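Local coordinates for protein single-stranded DNA specific exonuclease RecJ (Thermus thermophilus, PDB 2ZXR) that degrades single-stranded DNA exonucleolytically in the 5' to 3' direction, using divalent metal ions such as magnesium or manganese, at residues P270-E280 / E302-R310; E379-L388 / L406-Y417. All blocks are in the same frame, centred on the assembly; numbering follows the deposited sequence.

In the fold
Following the chain from the N terminus, contact 1 comes first: helix 261-277 ends, helix 281-289 follows, and helix 293-321 returns to cross the first, so 302-310 closes a largely helical loop of 21 residues over 270-280. Contact 2 opens only after contact 1 has closed. In it the intervening 17 residues carry strands 390-393 and 397-401, and helix 407-419 comes back against helix 377-383 within the DHHA1 region. The two loops therefore neither nest nor cross. The centres of the two contacts lie about 32 Å apart and their nearest atoms about 17 Å. Contact 1 ties together helices beside the metal-binding residues; contact 2 joins two helices packed on a mixed sheet, away from the metal site.

Contact 1 (P270-E280 / E302-R310); sequences PRINAASRLGE and ELHRLNARR
Ala274 and Ala275 meet Asn307 and Leu306 where helices 270-277 and 302-310 cross at 74°, with segment axes 8.0 Å apart. The small residues permit this approach: Ala274 CB lies 3.6 Å from Asn307 CA. Among the apolar contacts, Leu306 sends CD1 to Ala275 CB at 3.8 Å and CD2 against Leu278 and the Glu280 carboxylate, while Leu303 reaches Ala275 with CD2 and Ile272 with CD1. Leu278, just past the helix, lays CD2 against Arg309 CG and the Leu306 carbonyl. A Schellman motif ends the helix, Gly279 at positive phi being its C-prime residue; Glu280 N bonds to Ala275 O at 2.6 Å, and the turn brings Glu280 back to the partner helix.

Bent at chi2, Arg271 sets its guanidinium nearly parallel to the Asn307 amide, their planes 17° apart, with ND2 over one face, near the rim. His304 CD2 comes to the edge of the same guanidinium, 3.5 Å from Arg271 NE. On the other side of the amide, Arg310 NH2 donates to Asn307 OD1 at 2.6 Å and 164°, a bond within one helix that probably restrains the amide's rotation.

Glu280, Arg305 and Glu302 form a salt-bridge network, in which the Glu280-Arg305 link is long (OE1 to NH2, 3.6 Å). Arg305 NH1 holds Glu302 OE1 more closely, at 2.5 Å. Lys283 bridges both glutamates and probably offsets their mutual repulsion.

Helix 281-289 packs against Ile272, Ala275 and Leu303, helix 246-254 against Ile272, Leu303 and His304, and helix 341-355 against Arg277 and Arg310. Ser276 and Asn273 bond to the backbone of the 80-83 region, linking this bundle to the loop after strand 74-78 and the start of helix 83-98, where Asp80 and Asp82 bind one manganese and Asp84 the bound magnesium ion.

Contact 2 (E379-L388 / L406-Y417); sequences EALRSAEDLL and LFPAFKARVEAY
Tyr417 lies against the backbone of Glu379 and Ala380, in the tightly packed part of the contact. Its ring receives Ala380 CA over one face in a CH-pi contact, 3.8 Å from the centroid and 27° off the normal. Further along, Ala384 CB presses on Arg413 CG at 3.3 Å. Phe410 meets Leu381 CD2 at its ring edge, 3.8 Å from CZ, and Leu388 CD2 approaches the same ring obliquely.

The outer side, where Asp386 is exposed, combines polar bonds with Leu387, whose CD2 reaches Phe410 CA. Arg413, folded at chi2 and chi3, donates from NH1 to Ser383 O at 2.9 Å, in the carbonyl plane on a lone pair. NH1 also reaches the syn lone pair of Asp386 OD1 at 3.0 Å in a salt bridge, carboxylate and guanidinium nearly coplanar (3°); NH2 adds a weak bond to the same OD1. Leu387 CD2 lies over one guanidinium face, near its rim.

The helices cross at 127° in the DHHA1 region and rest on its mixed sheet: Val414, Ala380 and Leu381 touch Phe360 of strand 359-363, Val414 also reaches Val333 of strand 332-335, and Phe410 meets Phe400 of strand 397-401.

Contact 1 (P270-E280 / E302-R310)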
loop_
_atom_site.group_PDB
_atom_site.type_symbol
_atom_site.label_atom_id
_atom_site.label_comp_id
_atom_site.label_asym_id
_atom_site.label_seq_id
_atom_site.Cartn_x
_atom_site.Cartn_y
_atom_site.Cartn_z
ATOM N N PRO A 270 1.442 -17.399 -2.389
ATOM C CA PRO A 270 2.580 -17.827 -3.213
ATOM C C PRO A 270 2.696 -19.344 -3.331
ATOM O O PRO A 270 3.117 -19.846 -4.380
ATOM C CB PRO A 270 3.783 -17.203 -2.507
ATOM C CG PRO A 270 3.189 -15.923 -1.972
ATOM C CD PRO A 270 1.866 -16.403 -1.391
ATOM N N ARG A 271 2.345 -20.082 -2.277
ATOM C CA ARG A 271 2.430 -21.554 -2.343
ATOM C C ARG A 271 1.423 -22.092 -3.369
ATOM O O ARG A 271 1.719 -22.995 -4.156
ATOM C CB ARG A 271 2.110 -22.198 -1.006
ATOM C CG ARG A 271 3.293 -22.646 -0.208
ATOM C CD ARG A 271 3.897 -21.515 0.561
ATOM N NE ARG A 271 4.880 -21.993 1.527
ATOM C CZ ARG A 271 5.617 -21.187 2.280
ATOM N NH1 ARG A 271 5.466 -19.883 2.184
ATOM N NH2 ARG A 271 6.533 -21.681 3.089
ATOM N N ILE A 272 0.226 -21.526 -3.335
ATOM C CA ILE A 272 -0.818 -21.914 -4.246
ATOM C C ILE A 272 -0.428 -21.504 -5.670
ATOM O O ILE A 272 -0.584 -22.290 -6.616
ATOM C CB ILE A 272 -2.160 -21.206 -3.866
ATOM C CG1 ILE A 272 -2.660 -21.732 -2.519
ATOM C CG2 ILE A 272 -3.191 -21.420 -4.965
ATOM C CD1 ILE A 272 -3.897 -21.029 -1.990
ATOM N N ASN A 273 0.095 -20.280 -5.830
ATOM C CA ASN A 273 0.453 -19.818 -7.170
ATOM C C ASN A 273 1.587 -20.608 -7.787
ATOM O O ASN A 273 1.610 -20.799 -8.995
ATOM C CB ASN A 273 0.827 -18.319 -7.191
ATOM C CG ASN A 273 -0.376 -17.409 -6.972
ATOM O OD1 ASN A 273 -1.505 -17.752 -7.330
ATOM N ND2 ASN A 273 -0.137 -16.245 -6.403
ATOM N N ALA A 274 2.526 -21.058 -6.963
ATOM C CA ALA A 274 3.669 -21.818 -7.457
ATOM C C ALA A 274 3.226 -23.110 -8.116
ATOM O O ALA A 274 3.825 -23.535 -9.096
ATOM C CB ALA A 274 4.643 -22.135 -6.312
ATOM N N ALA A 275 2.190 -23.739 -7.560
ATOM C CA ALA A 275 1.684 -25.003 -8.098
ATOM C C ALA A 275 1.206 -24.766 -9.511
ATOM O O ALA A 275 1.512 -25.522 -10.438
ATOM C CB ALA A 275 0.520 -25.534 -7.240
ATOM N N SER A 276 0.460 -23.692 -9.670
ATOM C CA SER A 276 -0.057 -23.355 -10.971
ATOM C C SER A 276 1.050 -22.911 -11.925
ATOM O O SER A 276 1.104 -23.387 -13.054
ATOM C CB SER A 276 -1.118 -22.263 -10.835
ATOM O OG SER A 276 -1.552 -21.852 -12.116
ATOM N N ARG A 277 1.931 -22.010 -11.482
ATOM C CA ARG A 277 3.004 -21.527 -12.344
ATOM C C ARG A 277 3.847 -22.714 -12.798
ATOM O O ARG A 277 4.442 -22.674 -13.857
ATOM C CB ARG A 277 3.934 -20.536 -11.620
ATOM C CG ARG A 277 3.308 -19.292 -10.958
ATOM C CD ARG A 277 4.307 -18.764 -9.857
ATOM N NE ARG A 277 3.810 -17.678 -8.997
ATOM C CZ ARG A 277 3.406 -16.483 -9.443
ATOM N NH1 ARG A 277 3.444 -16.216 -10.741
ATOM N NH2 ARG A 277 2.948 -15.557 -8.600
ATOM N N LEU A 278 3.890 -23.772 -11.988
ATOM C CA LEU A 278 4.689 -24.945 -12.314
ATOM C C LEU A 278 3.937 -26.118 -12.985
ATOM O O LEU A 278 4.459 -27.232 -13.098
ATOM C CB LEU A 278 5.428 -25.413 -11.045
ATOM C CG LEU A 278 6.924 -25.062 -10.951
ATOM C CD1 LEU A 278 7.217 -23.725 -11.628
ATOM C CD2 LEU A 278 7.373 -25.055 -9.496
ATOM N N GLY A 279 2.721 -25.871 -13.444
ATOM C CA GLY A 279 1.972 -26.938 -14.092
ATOM C C GLY A 279 1.352 -27.970 -13.163
ATOM O O GLY A 279 1.035 -29.082 -13.596
ATOM N N GLU A 280 1.187 -27.649 -11.887
ATOM C CA GLU A 280 0.543 -28.613 -10.998
ATOM C C GLU A 280 -0.637 -27.966 -10.264
ATOM O O GLU A 280 -0.852 -28.186 -9.080
ATOM C CB GLU A 280 1.565 -29.251 -10.028
ATOM C CG GLU A 280 2.496 -30.275 -10.741
ATOM C CD GLU A 280 3.541 -30.973 -9.846
ATOM O OE1 GLU A 280 4.751 -30.925 -10.198
ATOM O OE2 GLU A 280 3.186 -31.593 -8.812
ATOM N N GLU A 302 3.462 -31.059 -0.658
ATOM C CA GLU A 302 3.697 -30.893 -2.090
ATOM C C GLU A 302 3.773 -29.390 -2.488
ATOM O O GLU A 302 4.662 -28.978 -3.228
ATOM C CB GLU A 302 2.577 -31.587 -2.870
ATOM C CG GLU A 302 2.903 -31.907 -4.295
ATOM C CD GLU A 302 3.628 -33.240 -4.424
ATOM O OE1 GLU A 302 4.692 -33.416 -3.782
ATOM O OE2 GLU A 302 3.127 -34.116 -5.164
ATOM N N LEU A 303 2.835 -28.574 -2.021
ATOM C CA LEU A 303 2.890 -27.149 -2.366
ATOM C C LEU A 303 4.199 -26.553 -1.829
ATOM O O LEU A 303 4.786 -25.687 -2.474
ATOM C CB LEU A 303 1.712 -26.351 -1.791
ATOM C CG LEU A 303 0.250 -26.573 -2.200
ATOM C CD1 LEU A 303 -0.500 -25.257 -2.040
ATOM C CD2 LEU A 303 0.138 -27.071 -3.644
ATOM N N HIS A 304 4.654 -26.998 -0.658
ATOM C CA HIS A 304 5.918 -26.468 -0.124
ATOM C C HIS A 304 7.074 -26.778 -1.070
ATOM O O HIS A 304 7.957 -25.940 -1.281
ATOM C CB HIS A 304 6.229 -27.055 1.247
ATOM C CG HIS A 304 5.363 -26.508 2.337
ATOM N ND1 HIS A 304 5.207 -27.135 3.559
ATOM C CD2 HIS A 304 4.641 -25.365 2.405
ATOM C CE1 HIS A 304 4.433 -26.391 4.333
ATOM N NE2 HIS A 304 4.079 -25.310 3.654
ATOM N N ARG A 305 7.046 -27.975 -1.660
ATOM C CA ARG A 305 8.083 -28.378 -2.579
ATOM C C ARG A 305 8.018 -27.580 -3.874
ATOM O O ARG A 305 9.040 -27.157 -4.404
ATOM C CB ARG A 305 7.971 -29.866 -2.898
ATOM C CG ARG A 305 9.244 -30.389 -3.540
ATOM C CD ARG A 305 8.986 -31.584 -4.434
ATOM N NE ARG A 305 8.151 -31.216 -5.570
ATOM C CZ ARG A 305 7.054 -31.871 -5.912
ATOM N NH1 ARG A 305 6.685 -32.921 -5.193
ATOM N NH2 ARG A 305 6.331 -31.477 -6.958
ATOM N N LEU A 306 6.813 -27.374 -4.392
ATOM C CA LEU A 306 6.678 -26.613 -5.627
ATOM C C LEU A 306 7.145 -25.160 -5.426
ATOM O O LEU A 306 7.809 -24.581 -6.295
ATOM C CB LEU A 306 5.222 -26.643 -6.110
ATOM C CG LEU A 306 4.793 -27.991 -6.699
ATOM C CD1 LEU A 306 3.286 -28.132 -6.591
ATOM C CD2 LEU A 306 5.282 -28.110 -8.179
ATOM N N ASN A 307 6.787 -24.577 -4.286
ATOM C CA ASN A 307 7.188 -23.203 -3.987
ATOM C C ASN A 307 8.717 -23.085 -3.844
ATOM O O ASN A 307 9.303 -22.082 -4.244
ATOM C CB ASN A 307 6.511 -22.729 -2.702
ATOM C CG ASN A 307 6.699 -21.243 -2.463
ATOM O OD1 ASN A 307 6.252 -20.408 -3.257
ATOM N ND2 ASN A 307 7.359 -20.908 -1.367
ATOM N N ALA A 308 9.351 -24.116 -3.287
ATOM C CA ALA A 308 10.809 -24.124 -3.133
ATOM C C ALA A 308 11.454 -24.216 -4.517
ATOM O O ALA A 308 12.518 -23.637 -4.764
ATOM C CB ALA A 308 11.263 -25.319 -2.260
ATOM N N ARG A 309 10.804 -24.943 -5.421
ATOM C CA ARG A 309 11.305 -25.078 -6.785
ATOM C C ARG A 309 11.165 -23.718 -7.488
ATOM O O ARG A 309 12.108 -23.222 -8.090
ATOM C CB ARG A 309 10.521 -26.168 -7.520
ATOM C CG ARG A 309 10.873 -26.374 -9.005
ATOM C CD ARG A 309 12.367 -26.684 -9.227
ATOM N NE ARG A 309 12.634 -27.032 -10.625
ATOM C CZ ARG A 309 13.846 -27.093 -11.174
ATOM N NH1 ARG A 309 14.928 -26.826 -10.447
ATOM N NH2 ARG A 309 13.983 -27.413 -12.457
ATOM N N ARG A 310 9.991 -23.108 -7.388
ATOM C CA ARG A 310 9.750 -21.804 -7.990
ATOM C C ARG A 310 10.811 -20.821 -7.472
ATOM O O ARG A 310 11.397 -20.057 -8.245
ATOM C CB ARG A 310 8.335 -21.314 -7.633
ATOM C CG ARG A 310 7.899 -19.969 -8.266
ATOM C CD ARG A 310 8.273 -18.770 -7.366
ATOM N NE ARG A 310 7.675 -18.843 -6.022
ATOM C CZ ARG A 310 7.846 -17.921 -5.073
ATOM N NH1 ARG A 310 8.590 -16.848 -5.310
ATOM N NH2 ARG A 310 7.301 -18.073 -3.872
#

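Contact 2 (E379-L388 / L406-Y417)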
loop_
_atom_site.group_PDB
_atom_site.type_symbol
_atom_site.label_atom_id
_atom_site.label_comp_id
_atom_site.label_asym_id
_atom_site.label_seq_id
_atom_site.Cartn_x
_atom_site.Cartn_y
_atom_site.Cartn_z
ATOM N N GLU A 379 0.836 -0.805 -24.112
ATOM C CA GLU A 379 0.995 0.155 -25.205
ATOM C C GLU A 379 2.420 0.040 -25.766
ATOM O O GLU A 379 2.651 0.289 -26.943
ATOM C CB GLU A 379 0.717 1.595 -24.731
ATOM C CG GLU A 379 -0.762 1.915 -24.508
ATOM C CD GLU A 379 -1.631 1.664 -25.753
ATOM O OE1 GLU A 379 -1.345 2.260 -26.820
ATOM O OE2 GLU A 379 -2.603 0.866 -25.663
ATOM N N ALA A 380 3.371 -0.341 -24.923
ATOM C CA ALA A 380 4.756 -0.506 -25.372
ATOM C C ALA A 380 4.805 -1.703 -26.339
ATOM O O ALA A 380 5.507 -1.675 -27.359
ATOM C CB ALA A 380 5.663 -0.750 -24.184
ATOM N N LEU A 381 4.038 -2.743 -26.023
ATOM C CA LEU A 381 3.980 -3.913 -26.881
ATOM C C LEU A 381 3.264 -3.517 -28.167
ATOM O O LEU A 381 3.630 -3.960 -29.261
ATOM C CB LEU A 381 3.224 -5.067 -26.205
ATOM C CG LEU A 381 3.874 -5.675 -24.953
ATOM C CD1 LEU A 381 3.078 -6.938 -24.528
ATOM C CD2 LEU A 381 5.340 -6.033 -25.235
ATOM N N ARG A 382 2.231 -2.687 -28.032
ATOM C CA ARG A 382 1.494 -2.243 -29.210
ATOM C C ARG A 382 2.441 -1.543 -30.175
ATOM O O ARG A 382 2.371 -1.767 -31.367
ATOM C CB ARG A 382 0.359 -1.296 -28.814
ATOM C CG ARG A 382 -0.461 -0.767 -29.982
ATOM C CD ARG A 382 -1.876 -0.492 -29.512
ATOM N NE ARG A 382 -2.390 -1.700 -28.860
ATOM C CZ ARG A 382 -3.314 -1.714 -27.900
ATOM N NH1 ARG A 382 -3.838 -0.573 -27.474
ATOM N NH2 ARG A 382 -3.700 -2.872 -27.357
ATOM N N SER A 383 3.345 -0.719 -29.663
ATOM C CA SER A 383 4.280 -0.009 -30.529
ATOM C C SER A 383 5.152 -0.963 -31.333
ATOM O O SER A 383 5.687 -0.585 -32.364
ATOM C CB SER A 383 5.179 0.944 -29.715
ATOM O OG SER A 383 6.254 0.273 -29.062
ATOM N N ALA A 384 5.301 -2.199 -30.867
ATOM C CA ALA A 384 6.118 -3.187 -31.579
ATOM C C ALA A 384 5.284 -4.406 -32.008
ATOM O O ALA A 384 5.839 -5.479 -32.253
ATOM C CB ALA A 384 7.248 -3.645 -30.666
ATOM N N GLU A 385 3.966 -4.232 -32.129
ATOM C CA GLU A 385 3.076 -5.352 -32.430
ATOM C C GLU A 385 3.268 -6.172 -33.704
ATOM O O GLU A 385 2.949 -7.369 -33.726
ATOM C CB GLU A 385 1.616 -4.901 -32.344
ATOM C CG GLU A 385 1.151 -4.025 -33.491
ATOM C CD GLU A 385 -0.260 -3.506 -33.263
ATOM O OE1 GLU A 385 -1.179 -4.330 -33.034
ATOM O OE2 GLU A 385 -0.446 -2.272 -33.306
ATOM N N ASP A 386 3.776 -5.559 -34.761
ATOM C CA ASP A 386 3.982 -6.305 -36.001
ATOM C C ASP A 386 4.949 -7.479 -35.768
ATOM O O ASP A 386 4.910 -8.485 -36.485
ATOM C CB ASP A 386 4.560 -5.382 -37.081
ATOM C CG ASP A 386 5.888 -4.762 -36.667
ATOM O OD1 ASP A 386 5.920 -3.964 -35.702
ATOM O OD2 ASP A 386 6.920 -5.077 -37.300
ATOM N N LEU A 387 5.801 -7.333 -34.756
ATOM C CA LEU A 387 6.829 -8.321 -34.408
ATOM C C LEU A 387 6.357 -9.478 -33.542
ATOM O O LEU A 387 7.080 -10.444 -33.345
ATOM C CB LEU A 387 7.955 -7.610 -33.658
ATOM C CG LEU A 387 9.218 -7.031 -34.282
ATOM C CD1 LEU A 387 9.022 -6.671 -35.736
ATOM C CD2 LEU A 387 9.646 -5.844 -33.440
ATOM N N LEU A 388 5.146 -9.386 -33.023
ATOM C CA LEU A 388 4.639 -10.396 -32.099
ATOM C C LEU A 388 3.625 -11.375 -32.650
ATOM O O LEU A 388 2.861 -11.048 -33.556
ATOM C CB LEU A 388 4.041 -9.681 -30.885
ATOM C CG LEU A 388 4.921 -8.564 -30.325
ATOM C CD1 LEU A 388 4.176 -7.822 -29.211
ATOM C CD2 LEU A 388 6.229 -9.156 -29.818
ATOM N N LEU A 406 13.529 -12.368 -33.504
ATOM C CA LEU A 406 13.159 -10.964 -33.636
ATOM C C LEU A 406 13.479 -10.136 -32.378
ATOM O O LEU A 406 13.118 -8.958 -32.303
ATOM C CB LEU A 406 11.661 -10.867 -33.930
ATOM C CG LEU A 406 11.227 -11.448 -35.277
ATOM C CD1 LEU A 406 9.707 -11.384 -35.416
ATOM C CD2 LEU A 406 11.949 -10.654 -36.404
ATOM N N PHE A 407 14.153 -10.745 -31.403
ATOM C CA PHE A 407 14.473 -10.039 -30.162
ATOM C C PHE A 407 15.237 -8.717 -30.332
ATOM O O PHE A 407 14.840 -7.691 -29.769
ATOM C CB PHE A 407 15.250 -10.966 -29.210
ATOM C CG PHE A 407 15.557 -10.344 -27.873
ATOM C CD1 PHE A 407 14.559 -10.219 -26.898
ATOM C CD2 PHE A 407 16.838 -9.861 -27.593
ATOM C CE1 PHE A 407 14.839 -9.615 -25.645
ATOM C CE2 PHE A 407 17.135 -9.254 -26.351
ATOM C CZ PHE A 407 16.128 -9.131 -25.369
ATOM N N PRO A 408 16.357 -8.716 -31.086
ATOM C CA PRO A 408 17.037 -7.414 -31.209
ATOM C C PRO A 408 16.128 -6.303 -31.755
ATOM O O PRO A 408 16.184 -5.162 -31.288
ATOM C CB PRO A 408 18.215 -7.711 -32.137
ATOM C CG PRO A 408 18.564 -9.184 -31.779
ATOM C CD PRO A 408 17.153 -9.804 -31.690
ATOM N N ALA A 409 15.275 -6.639 -32.715
ATOM C CA ALA A 409 14.386 -5.656 -33.314
ATOM C C ALA A 409 13.344 -5.204 -32.295
ATOM O O ALA A 409 12.980 -4.019 -32.219
ATOM C CB ALA A 409 13.697 -6.257 -34.541
ATOM N N PHE A 410 12.860 -6.167 -31.518
ATOM C CA PHE A 410 11.864 -5.911 -30.483
ATOM C C PHE A 410 12.467 -4.968 -29.453
ATOM O O PHE A 410 11.826 -4.010 -29.023
ATOM C CB PHE A 410 11.474 -7.221 -29.800
ATOM C CG PHE A 410 10.562 -7.039 -28.611
ATOM C CD1 PHE A 410 9.216 -6.709 -28.786
ATOM C CD2 PHE A 410 11.058 -7.188 -27.317
ATOM C CE1 PHE A 410 8.379 -6.530 -27.675
ATOM C CE2 PHE A 410 10.233 -7.013 -26.207
ATOM C CZ PHE A 410 8.901 -6.685 -26.380
ATOM N N LYS A 411 13.706 -5.246 -29.066
ATOM C CA LYS A 411 14.396 -4.428 -28.081
ATOM C C LYS A 411 14.551 -2.961 -28.479
ATOM O O LYS A 411 14.217 -2.073 -27.694
ATOM C CB LYS A 411 15.780 -5.020 -27.784
ATOM C CG LYS A 411 16.655 -4.227 -26.817
ATOM C CD LYS A 411 17.916 -5.031 -26.527
ATOM C CE LYS A 411 18.675 -4.547 -25.310
ATOM N NZ LYS A 411 19.612 -3.406 -25.562
ATOM N N ALA A 412 15.051 -2.699 -29.690
ATOM C CA ALA A 412 15.248 -1.311 -30.118
ATOM C C ALA A 412 13.924 -0.576 -30.110
ATOM O O ALA A 412 13.832 0.581 -29.690
ATOM C CB ALA A 412 15.873 -1.259 -31.520
ATOM N N ARG A 413 12.899 -1.266 -30.585
ATOM C CA ARG A 413 11.565 -0.719 -30.647
ATOM C C ARG A 413 11.031 -0.316 -29.263
ATOM O O ARG A 413 10.605 0.835 -29.054
ATOM C CB ARG A 413 10.632 -1.757 -31.259
ATOM C CG ARG A 413 9.293 -1.209 -31.642
ATOM C CD ARG A 413 9.451 -0.398 -32.915
ATOM N NE ARG A 413 9.699 -1.277 -34.047
ATOM C CZ ARG A 413 8.744 -1.939 -34.695
ATOM N NH1 ARG A 413 7.477 -1.814 -34.331
ATOM N NH2 ARG A 413 9.063 -2.746 -35.700
ATOM N N VAL A 414 11.040 -1.240 -28.305
ATOM C CA VAL A 414 10.505 -0.865 -27.003
ATOM C C VAL A 414 11.379 0.162 -26.317
ATOM O O VAL A 414 10.868 1.023 -25.609
ATOM C CB VAL A 414 10.236 -2.093 -26.079
ATOM C CG1 VAL A 414 9.264 -3.040 -26.773
ATOM C CG2 VAL A 414 11.490 -2.773 -25.695
ATOM N N GLU A 415 12.688 0.094 -26.533
ATOM C CA GLU A 415 13.588 1.080 -25.935
ATOM C C GLU A 415 13.231 2.474 -26.446
ATOM O O GLU A 415 13.306 3.462 -25.699
ATOM C CB GLU A 415 15.048 0.800 -26.297
ATOM C CG GLU A 415 15.660 -0.411 -25.641
ATOM C CD GLU A 415 17.097 -0.647 -26.102
ATOM O OE1 GLU A 415 17.542 0.038 -27.043
ATOM O OE2 GLU A 415 17.788 -1.514 -25.541
ATOM N N ALA A 416 12.851 2.543 -27.722
ATOM C CA ALA A 416 12.489 3.804 -28.356
ATOM C C ALA A 416 11.150 4.270 -27.855
ATOM O O ALA A 416 10.922 5.461 -27.704
ATOM C CB ALA A 416 12.453 3.656 -29.893
ATOM N N TYR A 417 10.249 3.333 -27.614
ATOM C CA TYR A 417 8.947 3.700 -27.091
ATOM C C TYR A 417 9.152 4.359 -25.713
ATOM O O TYR A 417 8.610 5.436 -25.442
ATOM C CB TYR A 417 8.059 2.465 -26.938
ATOM C CG TYR A 417 6.726 2.789 -26.332
ATOM C CD1 TYR A 417 5.766 3.497 -27.055
ATOM C CD2 TYR A 417 6.451 2.467 -25.006
ATOM C CE1 TYR A 417 4.567 3.886 -26.462
ATOM C CE2 TYR A 417 5.255 2.849 -24.401
ATOM C CZ TYR A 417 4.326 3.564 -25.129
ATOM O OH TYR A 417 3.181 4.009 -24.510
#